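Arginase (Thermus thermophilus, PDB 2EF5) probably hydrolyses L-arginine to L-ornithine and urea, a urea-cycle reaction, using two manganese ions per subunit. Local coordinates at residues Gly86-Val91 / Gly253-Leu258; Glu247-Ser252 / Leu282-Lys287; Leu225-Gly230 / Ile266-Asn271; Arg2-Gly7 / Glu43-Val48; Ala64-Ile69 / His147-Glu152. All coordinates share one frame; numbering follows the deposited sequence.

Interaction 1 (Gly86-Val91 / Gly253-Leu258); sequences GVFPIV and GRVQSL
Strands 87-91 and 255-258 run side by side in the same direction, their axes 5.0 Å apart at closest approach and 32° from parallel, and I90 pairs with L258 in a parallel bridge. Two backbone bonds frame I90: L258 N donates to P89 O at 3.0 Å, and L258 O receives V91 N at 2.9 Å, both at 162° at the hydrogen. Before this bridge the strands are joined by a ring instead of by further ladder bonds. F88 places CG anti to its backbone N (chi1 -170°), which swings the phenyl group across to the neighbouring strand, where one face lies over the peptide between Q256 and S257. S257 CA sits above that face in a CH-pi contact, 4.0 Å from the ring centroid, while V255 O meets the ring edge in its plane. Apolar contacts extend the fit, F88 CE1 to V255 CG1 and F88 CE2 to L258 CB each being 3.8 Å. On the other side of the backbone, the pyrrolidine of P89 presses CG against S257 CB at 3.6 Å. Both strands belong to the central parallel sheet of the arginase fold, with strand 2-8 flanking 87-93 and strand 212-217 flanking 255-261. With no N-H on P89, Q256 O lies 3.3 Å from P89 CD; carbon contacts begin the pairing, and the two backbone bonds come at P89 O and V91 N.

Interaction 2 (Glu247-Ser252 / Leu282-Lys287); sequences EILAES and LSLLGK. With GAI (guanidine), chain I.
The methyl group of A250 overlaps the carbonyl end of helix 272-284, with CB 3.4 Å from S283 O and 3.2 Å from L284 O. That helix end is a Schellman motif: K287 N returns to L282 O and G286 N to S283 O, and G286, at phi 108°, supplies the left-handed C-prime residue. Helix 239-252 thus sets a small side chain, A250, against this turn, and the backbones come close, with A250 CA 4.9 Å from L284 CA. No direct hydrogen bond crosses between the two segments. On one side of A250 the packing is apolar. A chi1 of -175° carries the branch of L284 back toward the other helix, so that CD1 reaches L249 CB at 3.9 Å. On the other side it becomes polar and is bridged by water. One water donates to E247 OE2 and K287 O and accepts from S283 OG, so three bonds join the helix to the turn; S283 OG is also hydrogen-bonded to H243 ND1. The carboxylate of E247, at the end of an extended chain, faces a bound guanidine, whose pocket also includes R240, H243, L244 and I289. Two nitrogens of the ligand engage the two oxygens, an arrangement that probably pairs opposite charges: guanidine N1 donates to E247 OE1 at 2.7 Å, and guanidine N3 to E247 OE2 at 2.9 Å with a nearly straight 173° at the hydrogen.

Interaction 3 (Leu225-Gly230 / Ile266-Asn271); sequences LAPGVG and ILDERN
Two loops that leave the central sheet meet here: loop 225-230 comes after strand 212-217, and loop 266-271 comes after strand 255-261. G228 is the centre of an inverse gamma turn closed by V229 N to P227 O at 2.7 Å, and its CA lies 3.5 Å from D268 CA. With no side chain on G228, its CA sits directly against D268, 3.7 Å from D268 CB. No hydrogen bond joins the segments directly; T273 OG1 links them instead, bonding to both G228 N and D268 OD1. The ring of P227 fits against two acidic side chains, CG being 3.5 Å from D268 OD1 and 3.6 Å from E269 CG. It crosses the E269 chain at about a right angle, and the E269 carboxylate forms a salt bridge with R272. At the other end L267, with CG anti to its carbonyl carbon (chi1 -59°), extends CD1 to V229 O at 3.4 Å, then to G230 CA at 4.0 Å. The V229 side chain turns away from this loop to touch D219, a manganese ligand, and lies about 7 Å (nearest atoms) from a manganese ion. The arrangement is typical of the arginase fold, in which loops at the C-terminal ends of the parallel strands surround the dimanganese site.

Interaction 4 (Arg2-Gly7 / Glu43-Val48); sequences RVAVVG and EDLGDV
V3, V5 and G7 on one strand exchange backbone hydrogen bonds with strand 43-47 and with V48 just after it. E43 N donates to V3 O, V5 N to E43 O, and L45 N to V5 O at 2.8 Å, as expected of a parallel ladder with axes 4.7 Å apart and 19° from parallel. A beta bulge then shifts the register by one residue, so that G7 pairs with D47. The ladder resumes with G7 N to G46 O at 2.9 Å, the donor tilted 15° from the carbonyl plane, and V48 N to G7 O. G46 has a positive phi of 81°, and an Asx turn spans the irregularity, D44 OD1 taking G46 N at 2.8 Å from its anti side. Among polar side chains, D47 brings OD1 to 3.2 Å from G7 CA, the space beside G7 being taken by the carboxylate; R27 forms salt bridges with both D44 and D47. Apolar contacts are on the opposite face: A4 CB meets L45 CD1 at 4.1 Å, and V6 turns CG2 opposite its backbone N, toward V48 CG2 at 4.0 Å. Helix 66-81 packs on that face through L76, R79 and V75. Strand 41-47 is outermost in the sheet within this chain, and strand 2-8 separates it from 87-93.

Interaction 5 (Ala64-Ile69 / His147-Glu152); sequences AYLEEI and HPRLTE
A salt-bridge network and a small apolar patch join the first turns of two surface helices, 66-81 and 148-154. E67 and R149 make the polar part. R149 grips the carboxylate side-on: NE donates to E67 OE2 at 2.8 Å and NH2 to E67 OE1 at 2.9 Å, with hydrogen angles of 162° and 167°. The flat groups are nearly coplanar, 24° apart. E67 OE2 uses its syn lone pair, and both oxygens lie in or near the guanidinium plane, so the paired bonds would fix the rotation of the arginine end. R149 reaches this position by bending at chi2 and chi3, while E67 bends at chi2, and the two chains cross at about a right angle. The third member, E152, is on the same helix as R149 and stands 3.3 Å from R149 NH1 through its OE2; R70 adds a second cation to E152. L66 carries the apolar part with its two methyl groups. CD1 sits over one face of the H147 ring in a CH-pi contact, 3.7 Å from the centroid, with P148 CD against the opposite face. CD2 lies 3.8 Å from R149 CB and meets L150 CD2 tip to tip at 4.0 Å. H147 and Y65 occupy the N-cap positions, so the contact joins two helix starts. M100 of helix 99-107 touches both I69 and L150, while R70, further along helix 66-81, also bonds to R149 O and continues the connection between the two helices.

From the N terminus, interaction 4 first closes the loop between strands 2-8 and 41-47 and is complete before any other contact opens. Interaction 5 then leaves helix 66-81 and returns at 147-152; interaction 1 opens inside that span at 86-91 and closes only at 253-258, so the two cross. Interactions 3 and 2 start within the span of interaction 1 and end beyond it, crossing it and each other. Interactions 1 and 4 are continuous in one sheet, where F88 and I90 bond to A4, and interaction 2 packs on both, through L284 and L285. Interaction 3 lies on loops beside the metal site, and interaction 5 on peripheral helices, each without touching the others.

Interaction 1 (Gly86-Val91 / Gly253-Leu258)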
# COMPACT_ATOMS: atom_id res chain seq x y z
N GLY A 86 12.07 35.28 -32.23
CA GLY A 86 11.79 36.40 -31.34
C GLY A 86 10.32 36.77 -31.44
O GLY A 86 9.81 37.60 -30.68
N VAL A 87 9.63 36.18 -32.41
CA VAL A 87 8.21 36.43 -32.59
C VAL A 87 7.45 35.30 -31.91
O VAL A 87 7.61 34.13 -32.26
CB VAL A 87 7.83 36.51 -34.08
CG1 VAL A 87 6.33 36.70 -34.23
CG2 VAL A 87 8.56 37.67 -34.75
N PHE A 88 6.63 35.66 -30.93
CA PHE A 88 5.84 34.70 -30.17
C PHE A 88 4.58 34.33 -30.95
O PHE A 88 3.74 35.19 -31.24
CB PHE A 88 5.44 35.32 -28.82
CG PHE A 88 4.82 34.35 -27.86
CD1 PHE A 88 5.53 33.89 -26.76
CD2 PHE A 88 3.51 33.90 -28.05
CE1 PHE A 88 4.94 33.01 -25.85
CE2 PHE A 88 2.91 33.02 -27.14
CZ PHE A 88 3.62 32.58 -26.05
N PRO A 89 4.43 33.04 -31.31
CA PRO A 89 3.25 32.61 -32.07
C PRO A 89 2.11 32.09 -31.21
O PRO A 89 2.31 31.28 -30.30
CB PRO A 89 3.81 31.52 -32.97
CG PRO A 89 4.75 30.82 -32.04
CD PRO A 89 5.47 31.99 -31.34
N ILE A 90 0.90 32.55 -31.53
CA ILE A 90 -0.30 32.10 -30.84
C ILE A 90 -1.18 31.52 -31.94
O ILE A 90 -1.57 32.23 -32.87
CB ILE A 90 -1.07 33.24 -30.17
CG1 ILE A 90 -0.23 33.88 -29.08
CG2 ILE A 90 -2.38 32.69 -29.59
CD1 ILE A 90 -0.91 35.06 -28.40
N VAL A 91 -1.49 30.24 -31.84
CA VAL A 91 -2.31 29.58 -32.83
C VAL A 91 -3.73 29.39 -32.29
O VAL A 91 -3.92 28.77 -31.25
CB VAL A 91 -1.71 28.21 -33.21
CG1 VAL A 91 -2.53 27.58 -34.33
CG2 VAL A 91 -0.25 28.39 -33.64
N GLY A 253 9.55 33.01 -17.61
CA GLY A 253 10.14 33.72 -18.74
C GLY A 253 10.58 32.79 -19.85
O GLY A 253 11.23 33.22 -20.80
N ARG A 254 10.21 31.51 -19.74
CA ARG A 254 10.59 30.52 -20.74
C ARG A 254 9.51 30.12 -21.75
O ARG A 254 9.79 29.34 -22.66
CB ARG A 254 11.09 29.26 -20.03
CG ARG A 254 12.45 29.42 -19.36
CD ARG A 254 13.01 28.07 -18.94
NE ARG A 254 12.49 27.58 -17.66
CZ ARG A 254 11.93 26.39 -17.49
NH1 ARG A 254 11.79 25.56 -18.52
NH2 ARG A 254 11.53 26.00 -16.29
N VAL A 255 8.29 30.65 -21.60
CA VAL A 255 7.23 30.31 -22.55
C VAL A 255 7.50 30.98 -23.89
O VAL A 255 7.70 32.20 -23.95
CB VAL A 255 5.84 30.73 -22.01
CG1 VAL A 255 4.75 30.42 -23.04
CG2 VAL A 255 5.54 29.98 -20.71
N GLN A 256 7.49 30.20 -24.96
CA GLN A 256 7.79 30.72 -26.30
C GLN A 256 6.67 30.61 -27.33
O GLN A 256 6.75 31.23 -28.39
CB GLN A 256 9.01 29.99 -26.87
CG GLN A 256 8.80 28.49 -26.97
CD GLN A 256 9.38 27.89 -28.24
OE1 GLN A 256 10.59 27.94 -28.48
NE2 GLN A 256 8.51 27.31 -29.07
N SER A 257 5.65 29.81 -27.06
CA SER A 257 4.55 29.65 -28.01
C SER A 257 3.28 29.15 -27.33
O SER A 257 3.33 28.52 -26.28
CB SER A 257 4.97 28.68 -29.13
OG SER A 257 5.50 27.48 -28.59
N LEU A 258 2.14 29.41 -27.95
CA LEU A 258 0.86 29.04 -27.34
C LEU A 258 -0.24 28.64 -28.32
O LEU A 258 -0.38 29.27 -29.37
CB LEU A 258 0.36 30.23 -26.51
CG LEU A 258 -1.10 30.24 -26.03
CD1 LEU A 258 -1.25 29.25 -24.89
CD2 LEU A 258 -1.50 31.63 -25.58

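Interaction 2 (Glu247-Ser252 / Leu282-Lys287)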
# COMPACT_ATOMS: atom_id res chain seq x y z
N GLU A 247 0.08 32.48 -14.88
CA GLU A 247 0.96 33.48 -14.29
C GLU A 247 2.29 32.89 -13.82
O GLU A 247 3.35 33.51 -13.98
CB GLU A 247 0.27 34.18 -13.11
CG GLU A 247 -1.06 34.85 -13.48
CD GLU A 247 -1.83 35.31 -12.25
OE1 GLU A 247 -1.80 34.61 -11.23
OE2 GLU A 247 -2.49 36.37 -12.32
N ILE A 248 2.26 31.69 -13.25
CA ILE A 248 3.49 31.08 -12.79
C ILE A 248 4.35 30.65 -13.98
O ILE A 248 5.57 30.77 -13.94
CB ILE A 248 3.20 29.89 -11.85
CG1 ILE A 248 2.53 30.41 -10.56
CG2 ILE A 248 4.50 29.17 -11.49
CD1 ILE A 248 2.15 29.32 -9.55
N LEU A 249 3.72 30.17 -15.04
CA LEU A 249 4.47 29.78 -16.23
C LEU A 249 5.06 31.05 -16.84
O LEU A 249 6.21 31.05 -17.31
CB LEU A 249 3.58 29.07 -17.25
CG LEU A 249 3.04 27.70 -16.83
CD1 LEU A 249 2.11 27.14 -17.91
CD2 LEU A 249 4.19 26.74 -16.57
N ALA A 250 4.29 32.14 -16.82
CA ALA A 250 4.77 33.41 -17.36
C ALA A 250 6.01 33.89 -16.61
O ALA A 250 6.97 34.35 -17.24
CB ALA A 250 3.66 34.46 -17.27
N GLU A 251 5.99 33.79 -15.28
CA GLU A 251 7.11 34.23 -14.44
C GLU A 251 8.44 33.57 -14.82
O GLU A 251 9.50 34.18 -14.69
CB GLU A 251 6.84 33.94 -12.96
CG GLU A 251 5.73 34.77 -12.31
CD GLU A 251 5.55 34.47 -10.82
OE1 GLU A 251 5.93 33.36 -10.37
OE2 GLU A 251 5.02 35.34 -10.09
N SER A 252 8.38 32.32 -15.28
CA SER A 252 9.58 31.59 -15.65
C SER A 252 10.30 32.29 -16.79
O SER A 252 11.52 32.18 -16.93
CB SER A 252 9.24 30.17 -16.11
OG SER A 252 8.69 30.20 -17.42
N LEU A 282 -3.46 36.34 -22.04
CA LEU A 282 -2.89 37.57 -21.52
C LEU A 282 -2.05 37.29 -20.28
O LEU A 282 -0.93 37.81 -20.14
CB LEU A 282 -4.00 38.58 -21.21
CG LEU A 282 -4.90 38.98 -22.39
CD1 LEU A 282 -5.97 39.96 -21.89
CD2 LEU A 282 -4.07 39.61 -23.52
N SER A 283 -2.57 36.46 -19.38
CA SER A 283 -1.81 36.13 -18.17
C SER A 283 -0.54 35.38 -18.54
O SER A 283 0.52 35.60 -17.94
CB SER A 283 -2.65 35.27 -17.22
OG SER A 283 -3.75 35.99 -16.72
N LEU A 284 -0.63 34.47 -19.51
CA LEU A 284 0.54 33.71 -19.91
C LEU A 284 1.60 34.63 -20.50
O LEU A 284 2.80 34.36 -20.39
CB LEU A 284 0.15 32.64 -20.94
CG LEU A 284 1.29 31.70 -21.34
CD1 LEU A 284 1.74 30.88 -20.15
CD2 LEU A 284 0.83 30.78 -22.46
N LEU A 285 1.16 35.71 -21.14
CA LEU A 285 2.09 36.66 -21.73
C LEU A 285 2.50 37.83 -20.83
O LEU A 285 2.97 38.86 -21.31
CB LEU A 285 1.54 37.16 -23.06
CG LEU A 285 1.95 36.26 -24.24
CD1 LEU A 285 1.45 34.84 -24.03
CD2 LEU A 285 1.40 36.83 -25.53
N GLY A 286 2.32 37.69 -19.52
CA GLY A 286 2.75 38.75 -18.63
C GLY A 286 1.77 39.65 -17.92
O GLY A 286 2.17 40.43 -17.04
N LYS A 287 0.48 39.59 -18.26
CA LYS A 287 -0.48 40.46 -17.58
C LYS A 287 -0.54 40.04 -16.12
O LYS A 287 -0.68 38.86 -15.80
CB LYS A 287 -1.88 40.35 -18.21
CG LYS A 287 -2.86 41.39 -17.68
CD LYS A 287 -4.19 41.40 -18.43
CE LYS A 287 -5.10 42.53 -17.94
NZ LYS A 287 -6.44 42.54 -18.62
C GAI I . -5.21 35.05 -10.23
N1 GAI I . -4.15 34.30 -9.92
N2 GAI I . -6.39 34.81 -9.65
N3 GAI I . -5.09 36.05 -11.12
O HOH W 1 -2.92 37.53 -14.64

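Interaction 3 (Leu225-Gly230 / Ile266-Asn271)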
# COMPACT_ATOMS: atom_id res chain seq x y z
N LEU A 225 -17.88 26.85 -16.37
CA LEU A 225 -17.14 28.06 -16.68
C LEU A 225 -16.88 28.20 -18.18
O LEU A 225 -16.81 29.32 -18.70
CB LEU A 225 -15.82 28.03 -15.93
CG LEU A 225 -15.09 29.32 -15.60
CD1 LEU A 225 -15.98 30.21 -14.74
CD2 LEU A 225 -13.81 28.97 -14.86
N ALA A 226 -16.71 27.07 -18.86
CA ALA A 226 -16.44 27.07 -20.29
C ALA A 226 -17.31 26.02 -20.96
O ALA A 226 -16.86 24.92 -21.25
CB ALA A 226 -14.97 26.77 -20.56
N PRO A 227 -18.58 26.36 -21.23
CA PRO A 227 -19.51 25.43 -21.88
C PRO A 227 -19.20 25.23 -23.36
O PRO A 227 -19.50 24.18 -23.92
CB PRO A 227 -20.86 26.10 -21.67
CG PRO A 227 -20.51 27.56 -21.77
CD PRO A 227 -19.27 27.62 -20.90
N GLY A 228 -18.58 26.23 -23.98
CA GLY A 228 -18.27 26.15 -25.40
C GLY A 228 -17.16 25.21 -25.81
O GLY A 228 -16.15 25.65 -26.37
N VAL A 229 -17.34 23.92 -25.55
CA VAL A 229 -16.34 22.91 -25.90
C VAL A 229 -17.02 21.64 -26.39
O VAL A 229 -18.11 21.28 -25.93
CB VAL A 229 -15.43 22.57 -24.69
CG1 VAL A 229 -14.77 23.84 -24.16
CG2 VAL A 229 -16.24 21.90 -23.59
N GLY A 230 -16.37 20.95 -27.32
CA GLY A 230 -16.93 19.73 -27.87
C GLY A 230 -17.10 18.58 -26.89
O GLY A 230 -18.13 17.90 -26.90
N ILE A 266 -20.69 27.47 -31.06
CA ILE A 266 -22.01 26.88 -31.25
C ILE A 266 -22.55 26.26 -29.97
O ILE A 266 -23.77 26.11 -29.80
CB ILE A 266 -21.95 25.82 -32.39
CG1 ILE A 266 -22.48 26.44 -33.68
CG2 ILE A 266 -22.76 24.58 -32.03
CD1 ILE A 266 -21.90 27.79 -33.99
N LEU A 267 -21.66 25.90 -29.06
CA LEU A 267 -22.06 25.28 -27.80
C LEU A 267 -21.80 26.26 -26.66
O LEU A 267 -22.11 25.97 -25.51
CB LEU A 267 -21.26 23.99 -27.57
CG LEU A 267 -21.40 22.90 -28.64
CD1 LEU A 267 -20.35 21.81 -28.43
CD2 LEU A 267 -22.81 22.32 -28.59
N ASP A 268 -21.27 27.43 -27.00
CA ASP A 268 -20.92 28.43 -26.01
C ASP A 268 -22.08 29.33 -25.60
O ASP A 268 -23.17 29.28 -26.18
CB ASP A 268 -19.78 29.30 -26.53
CG ASP A 268 -18.97 29.95 -25.42
OD1 ASP A 268 -19.26 29.73 -24.23
OD2 ASP A 268 -18.02 30.70 -25.75
N GLU A 269 -21.83 30.15 -24.59
CA GLU A 269 -22.82 31.09 -24.09
C GLU A 269 -22.20 32.49 -24.09
O GLU A 269 -21.29 32.79 -23.31
CB GLU A 269 -23.25 30.69 -22.68
CG GLU A 269 -23.57 29.20 -22.56
CD GLU A 269 -24.14 28.82 -21.21
OE1 GLU A 269 -23.68 29.36 -20.18
OE2 GLU A 269 -25.04 27.95 -21.17
N ARG A 270 -22.68 33.33 -24.99
CA ARG A 270 -22.19 34.70 -25.08
C ARG A 270 -20.68 34.76 -25.29
O ARG A 270 -20.01 35.67 -24.79
CB ARG A 270 -22.55 35.46 -23.81
CG ARG A 270 -24.01 35.38 -23.43
CD ARG A 270 -24.86 36.22 -24.35
NE ARG A 270 -26.20 36.41 -23.81
CZ ARG A 270 -27.10 37.24 -24.33
NH1 ARG A 270 -26.80 37.96 -25.40
NH2 ARG A 270 -28.30 37.36 -23.76
N ASN A 271 -20.14 33.78 -26.00
CA ASN A 271 -18.71 33.76 -26.29
C ASN A 271 -17.83 33.77 -25.04
O ASN A 271 -16.65 34.10 -25.13
CB ASN A 271 -18.35 34.97 -27.16
CG ASN A 271 -17.14 34.72 -28.03
OD1 ASN A 271 -16.98 33.64 -28.57
ND2 ASN A 271 -16.29 35.74 -28.19

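Interaction 4 (Arg2-Gly7 / Glu43-Val48)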
# COMPACT_ATOMS: atom_id res chain seq x y z
N ARG A 2 7.20 41.07 -29.89
CA ARG A 2 6.40 40.73 -31.06
C ARG A 2 5.57 39.46 -30.92
O ARG A 2 6.04 38.44 -30.43
CB ARG A 2 7.30 40.60 -32.29
CG ARG A 2 7.96 41.89 -32.74
CD ARG A 2 9.05 41.60 -33.77
NE ARG A 2 10.14 40.83 -33.17
CZ ARG A 2 11.11 40.22 -33.86
NH1 ARG A 2 11.13 40.28 -35.18
NH2 ARG A 2 12.05 39.53 -33.22
N VAL A 3 4.32 39.54 -31.38
CA VAL A 3 3.40 38.41 -31.34
C VAL A 3 2.73 38.22 -32.69
O VAL A 3 2.30 39.19 -33.33
CB VAL A 3 2.30 38.63 -30.27
CG1 VAL A 3 1.22 37.55 -30.41
CG2 VAL A 3 2.90 38.58 -28.89
N ALA A 4 2.65 36.97 -33.14
CA ALA A 4 2.01 36.65 -34.40
C ALA A 4 0.85 35.70 -34.09
O ALA A 4 1.03 34.69 -33.41
CB ALA A 4 2.99 35.98 -35.35
N VAL A 5 -0.33 36.05 -34.58
CA VAL A 5 -1.53 35.24 -34.37
C VAL A 5 -1.97 34.59 -35.68
O VAL A 5 -2.14 35.27 -36.69
CB VAL A 5 -2.70 36.10 -33.86
CG1 VAL A 5 -3.96 35.26 -33.75
CG2 VAL A 5 -2.35 36.71 -32.51
N VAL A 6 -2.16 33.28 -35.66
CA VAL A 6 -2.61 32.57 -36.85
C VAL A 6 -3.73 31.61 -36.47
O VAL A 6 -3.67 30.95 -35.43
CB VAL A 6 -1.47 31.78 -37.51
CG1 VAL A 6 -0.91 30.76 -36.55
CG2 VAL A 6 -1.98 31.11 -38.77
N GLY A 7 -4.76 31.55 -37.30
CA GLY A 7 -5.88 30.67 -37.01
C GLY A 7 -5.92 29.43 -37.87
O GLY A 7 -5.42 29.41 -39.00
N GLU A 43 0.64 41.06 -34.97
CA GLU A 43 0.34 40.84 -36.38
C GLU A 43 -0.56 39.61 -36.57
O GLU A 43 -0.24 38.51 -36.10
CB GLU A 43 1.64 40.65 -37.17
CG GLU A 43 1.44 39.93 -38.49
CD GLU A 43 2.68 39.92 -39.37
OE1 GLU A 43 3.77 39.59 -38.87
OE2 GLU A 43 2.54 40.24 -40.57
N ASP A 44 -1.69 39.80 -37.24
CA ASP A 44 -2.60 38.70 -37.50
C ASP A 44 -2.23 38.13 -38.87
O ASP A 44 -2.33 38.83 -39.87
CB ASP A 44 -4.05 39.20 -37.54
CG ASP A 44 -5.06 38.07 -37.49
OD1 ASP A 44 -4.78 36.99 -38.06
OD2 ASP A 44 -6.14 38.26 -36.89
N LEU A 45 -1.80 36.88 -38.90
CA LEU A 45 -1.41 36.23 -40.14
C LEU A 45 -2.59 35.63 -40.88
O LEU A 45 -2.42 35.00 -41.92
CB LEU A 45 -0.38 35.14 -39.85
CG LEU A 45 0.88 35.55 -39.08
CD1 LEU A 45 1.77 34.33 -38.85
CD2 LEU A 45 1.62 36.63 -39.86
N GLY A 46 -3.79 35.82 -40.35
CA GLY A 46 -4.97 35.26 -40.99
C GLY A 46 -5.13 33.79 -40.66
O GLY A 46 -4.68 33.34 -39.61
N ASP A 47 -5.78 33.03 -41.54
CA ASP A 47 -5.99 31.61 -41.28
C ASP A 47 -5.28 30.71 -42.28
O ASP A 47 -5.07 31.09 -43.43
CB ASP A 47 -7.47 31.24 -41.31
CG ASP A 47 -8.27 31.85 -40.18
OD1 ASP A 47 -7.68 32.22 -39.15
OD2 ASP A 47 -9.50 31.96 -40.33
N VAL A 48 -4.93 29.52 -41.82
CA VAL A 48 -4.31 28.51 -42.67
C VAL A 48 -5.46 27.84 -43.41
O VAL A 48 -6.47 27.50 -42.81
CB VAL A 48 -3.57 27.46 -41.83
CG1 VAL A 48 -3.29 26.21 -42.66
CG2 VAL A 48 -2.27 28.04 -41.29

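Interaction 5 (Ala64-Ile69 / His147-Glu152)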
# COMPACT_ATOMS: atom_id res chain seq x y z
N ALA A 64 -10.19 9.07 -40.16
CA ALA A 64 -10.91 10.22 -40.72
C ALA A 64 -10.08 11.44 -41.07
O ALA A 64 -9.41 12.02 -40.21
CB ALA A 64 -12.03 10.62 -39.76
N TYR A 65 -10.12 11.83 -42.34
CA TYR A 65 -9.43 13.01 -42.84
C TYR A 65 -7.94 13.11 -42.50
O TYR A 65 -7.40 14.21 -42.42
CB TYR A 65 -10.12 14.26 -42.32
CG TYR A 65 -11.60 14.35 -42.65
CD1 TYR A 65 -12.03 14.76 -43.92
CD2 TYR A 65 -12.57 14.06 -41.69
CE1 TYR A 65 -13.39 14.87 -44.22
CE2 TYR A 65 -13.92 14.17 -41.98
CZ TYR A 65 -14.33 14.58 -43.24
OH TYR A 65 -15.68 14.70 -43.52
N LEU A 66 -7.27 11.98 -42.31
CA LEU A 66 -5.85 12.02 -41.96
C LEU A 66 -5.02 12.87 -42.92
O LEU A 66 -4.26 13.74 -42.49
CB LEU A 66 -5.27 10.61 -41.88
CG LEU A 66 -3.84 10.54 -41.32
CD1 LEU A 66 -3.59 9.17 -40.73
CD2 LEU A 66 -2.83 10.85 -42.42
N GLU A 67 -5.15 12.62 -44.22
CA GLU A 67 -4.38 13.38 -45.21
C GLU A 67 -4.74 14.87 -45.24
O GLU A 67 -3.86 15.71 -45.45
CB GLU A 67 -4.56 12.79 -46.61
CG GLU A 67 -3.87 11.45 -46.83
CD GLU A 67 -2.37 11.50 -46.55
OE1 GLU A 67 -1.72 12.48 -46.95
OE2 GLU A 67 -1.84 10.55 -45.94
N GLU A 68 -6.01 15.20 -45.06
CA GLU A 68 -6.42 16.60 -45.06
C GLU A 68 -5.86 17.30 -43.83
O GLU A 68 -5.42 18.45 -43.89
CB GLU A 68 -7.95 16.72 -45.08
CG GLU A 68 -8.59 16.26 -46.38
CD GLU A 68 -8.95 14.78 -46.38
OE1 GLU A 68 -8.11 13.95 -45.98
OE2 GLU A 68 -10.08 14.46 -46.79
N ILE A 69 -5.87 16.59 -42.71
CA ILE A 69 -5.33 17.13 -41.47
C ILE A 69 -3.83 17.32 -41.62
O ILE A 69 -3.29 18.37 -41.26
CB ILE A 69 -5.63 16.18 -40.29
CG1 ILE A 69 -7.13 16.17 -40.01
CG2 ILE A 69 -4.86 16.62 -39.06
CD1 ILE A 69 -7.56 15.14 -38.99
N HIS A 147 0.26 6.91 -36.41
CA HIS A 147 0.35 6.70 -37.84
C HIS A 147 1.62 7.31 -38.43
O HIS A 147 1.95 8.47 -38.17
CB HIS A 147 -0.86 7.31 -38.55
CG HIS A 147 -1.04 6.82 -39.94
ND1 HIS A 147 -1.94 5.84 -40.28
CD2 HIS A 147 -0.40 7.16 -41.09
CE1 HIS A 147 -1.85 5.58 -41.57
NE2 HIS A 147 -0.92 6.37 -42.09
N PRO A 148 2.36 6.53 -39.23
CA PRO A 148 3.60 6.97 -39.87
C PRO A 148 3.46 8.26 -40.69
O PRO A 148 4.38 9.08 -40.70
CB PRO A 148 3.98 5.77 -40.74
CG PRO A 148 3.44 4.61 -39.95
CD PRO A 148 2.08 5.11 -39.54
N ARG A 149 2.33 8.43 -41.38
CA ARG A 149 2.07 9.63 -42.20
C ARG A 149 2.12 10.89 -41.36
O ARG A 149 2.39 11.98 -41.85
CB ARG A 149 0.69 9.58 -42.88
CG ARG A 149 0.61 8.81 -44.19
CD ARG A 149 1.46 9.40 -45.27
NE ARG A 149 0.91 10.52 -46.03
CZ ARG A 149 1.64 11.28 -46.82
NH1 ARG A 149 2.92 11.04 -46.95
NH2 ARG A 149 1.08 12.29 -47.48
N LEU A 150 1.85 10.73 -40.07
CA LEU A 150 1.84 11.86 -39.17
C LEU A 150 3.13 12.03 -38.39
O LEU A 150 3.68 13.14 -38.32
CB LEU A 150 0.67 11.72 -38.19
CG LEU A 150 -0.73 11.67 -38.83
CD1 LEU A 150 -1.78 11.50 -37.74
CD2 LEU A 150 -0.99 12.95 -39.61
N THR A 151 3.64 10.95 -37.83
CA THR A 151 4.87 11.01 -37.05
C THR A 151 6.08 11.38 -37.91
O THR A 151 6.99 12.05 -37.42
CB THR A 151 5.15 9.66 -36.35
OG1 THR A 151 5.23 8.61 -37.32
CG2 THR A 151 4.04 9.34 -35.35
N GLU A 152 6.08 10.97 -39.18
CA GLU A 152 7.21 11.27 -40.06
C GLU A 152 7.46 12.76 -40.22
O GLU A 152 8.60 13.18 -40.41
CB GLU A 152 7.01 10.63 -41.44
CG GLU A 152 5.74 11.03 -42.17
CD GLU A 152 5.66 10.43 -43.56
OE1 GLU A 152 6.15 9.30 -43.76
OE2 GLU A 152 5.10 11.09 -44.47